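Side-chain contact in fuculose-1-phosphate aldolase (Thermus thermophilus, PDB 2FK5), which belongs to the class II aldolase and adducin family and adopts its mixed alpha/beta fold built round a single central sheet: residues V95-S98 / F99-R103. Numbering follows the deposited sequence.
Sequences VALS and FHLSR
The C-terminal end of a short helix, where the chain unwinds into the loop before strand 103-104, brings Phe99 back onto Val95, Ala96 and Ser98, and Leu101 onto Leu97. It illustrates how the last carbonyls of a helix are shared among backbone N-H groups and a serine hydroxyl, with carbons of Phe99 and Leu101 packed beside them. The firm backbone bond of this turn runs from His100 N to Leu97 O, at 2.9 Å; its donor stands well above the carbonyl plane, 57° out of it. A weaker i to i-3 bond joins Phe99 N to Ala96 O at 3.4 Å. One residue earlier, Ser98 OG donates to Val95 O over a short 2.5 Å; its chi1 of 79° sets the hydroxyl between backbone N and carbonyl carbon, turned back toward that carbonyl. Ser98 OG is also bonded to Gly150 N, and Ser98 O to Arg149, tying the helix end to the loop between strands 145-148 and 152-157.

The Phe99 ring lies alongside this last turn. Its CD1 comes within 3.2 Å of Val95 O, which meets the ring obliquely, while Ala96 O lies at the ring edge near its plane and Ser98 OG sits over one face toward the rim. Farther along the ring, CE1 meets Val95 CG1 at 4.1 Å, the two side chains crossing at a slant. Beyond it, Leu101 lies against Leu97, its CD1 methyl 4.0 Å from Leu97 CB, and its CG packs against Leu97 O.

His186 of the neighbouring subunit stacks on the His100 ring, and Trp189 of that subunit packs on Leu97. The whole is a helix C-terminus whose final turn has i to i-3 bonding, partly weak, with a serine hydroxyl bonded back to a carbonyl of the same turn, built here into a subunit interface.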
loop_
_atom_site.group_PDB
_atom_site.type_symbol
_atom_site.label_atom_id
_atom_site.label_comp_id
_atom_site.label_asym_id
_atom_site.label_seq_id
_atom_site.Cartn_x
_atom_site.Cartn_y
_atom_site.Cartn_z
ATOM N N VAL A 95 -13.379 21.238 0.332
ATOM C CA VAL A 95 -14.065 21.778 -0.833
ATOM C C VAL A 95 -15.555 21.897 -0.567
ATOM O O VAL A 95 -16.178 22.877 -0.968
ATOM C CB VAL A 95 -13.818 20.926 -2.097
ATOM C CG1 VAL A 95 -14.771 21.344 -3.208
ATOM C CG2 VAL A 95 -12.365 21.115 -2.573
ATOM N N ALA A 96 -16.126 20.915 0.128
ATOM C CA ALA A 96 -17.547 20.974 0.450
ATOM C C ALA A 96 -17.784 22.181 1.350
ATOM O O ALA A 96 -18.743 22.930 1.160
ATOM C CB ALA A 96 -17.990 19.692 1.156
ATOM N N LEU A 97 -16.907 22.384 2.327
ATOM C CA LEU A 97 -17.069 23.527 3.224
ATOM C C LEU A 97 -16.830 24.858 2.510
ATOM O O LEU A 97 -17.355 25.893 2.922
ATOM C CB LEU A 97 -16.115 23.429 4.419
ATOM C CG LEU A 97 -16.156 22.155 5.266
ATOM C CD1 LEU A 97 -15.598 22.458 6.650
ATOM C CD2 LEU A 97 -17.570 21.628 5.363
ATOM N N SER A 98 -16.040 24.835 1.441
ATOM C CA SER A 98 -15.743 26.063 0.710
ATOM C C SER A 98 -16.997 26.743 0.153
ATOM O O SER A 98 -17.001 27.959 -0.055
ATOM C CB SER A 98 -14.754 25.786 -0.426
ATOM O OG SER A 98 -15.392 25.215 -1.561
ATOM N N PHE A 99 -18.058 25.981 -0.100
ATOM C CA PHE A 99 -19.285 26.592 -0.618
ATOM C C PHE A 99 -20.005 27.345 0.488
ATOM O O PHE A 99 -20.789 28.250 0.216
ATOM C CB PHE A 99 -20.265 25.547 -1.176
ATOM C CG PHE A 99 -19.732 24.755 -2.330
ATOM C CD1 PHE A 99 -19.124 23.524 -2.115
ATOM C CD2 PHE A 99 -19.826 25.239 -3.631
ATOM C CE1 PHE A 99 -18.617 22.784 -3.180
ATOM C CE2 PHE A 99 -19.322 24.507 -4.704
ATOM C CZ PHE A 99 -18.717 23.278 -4.476
ATOM N N HIS A 100 -19.718 26.968 1.733
ATOM C CA HIS A 100 -20.375 27.548 2.904
ATOM C C HIS A 100 -19.595 28.557 3.727
ATOM O O HIS A 100 -20.152 29.154 4.646
ATOM C CB HIS A 100 -20.818 26.424 3.844
ATOM C CG HIS A 100 -21.882 25.542 3.274
ATOM N ND1 HIS A 100 -21.793 24.165 3.285
ATOM C CD2 HIS A 100 -23.068 25.837 2.690
ATOM C CE1 HIS A 100 -22.879 23.650 2.734
ATOM N NE2 HIS A 100 -23.669 24.644 2.365
ATOM N N LEU A 101 -18.315 28.752 3.421
ATOM C CA LEU A 101 -17.503 29.682 4.206
ATOM C C LEU A 101 -16.748 30.678 3.332
ATOM O O LEU A 101 -16.475 30.407 2.165
ATOM C CB LEU A 101 -16.482 28.897 5.039
ATOM C CG LEU A 101 -16.964 27.743 5.927
ATOM C CD1 LEU A 101 -15.771 26.883 6.318
ATOM C CD2 LEU A 101 -17.674 28.284 7.162
ATOM N N SER A 102 -16.414 31.830 3.903
ATOM C CA SER A 102 -15.640 32.831 3.176
ATOM C C SER A 102 -14.189 32.636 3.618
ATOM O O SER A 102 -13.259 33.109 2.975
ATOM C CB SER A 102 -16.119 34.247 3.513
ATOM O OG SER A 102 -15.913 34.544 4.878
ATOM N N ARG A 103 -14.012 31.925 4.728
ATOM C CA ARG A 103 -12.684 31.619 5.260
ATOM C C ARG A 103 -12.799 30.409 6.188
ATOM O O ARG A 103 -13.775 30.276 6.938
ATOM C CB ARG A 103 -12.130 32.814 6.038
ATOM C CG ARG A 103 -12.932 33.151 7.274
ATOM C CD ARG A 103 -12.601 34.530 7.830
ATOM N NE ARG A 103 -13.507 34.869 8.926
ATOM C CZ ARG A 103 -13.656 36.088 9.434
ATOM N NH1 ARG A 103 -12.957 37.106 8.948
ATOM N NH2 ARG A 103 -14.513 36.289 10.428
#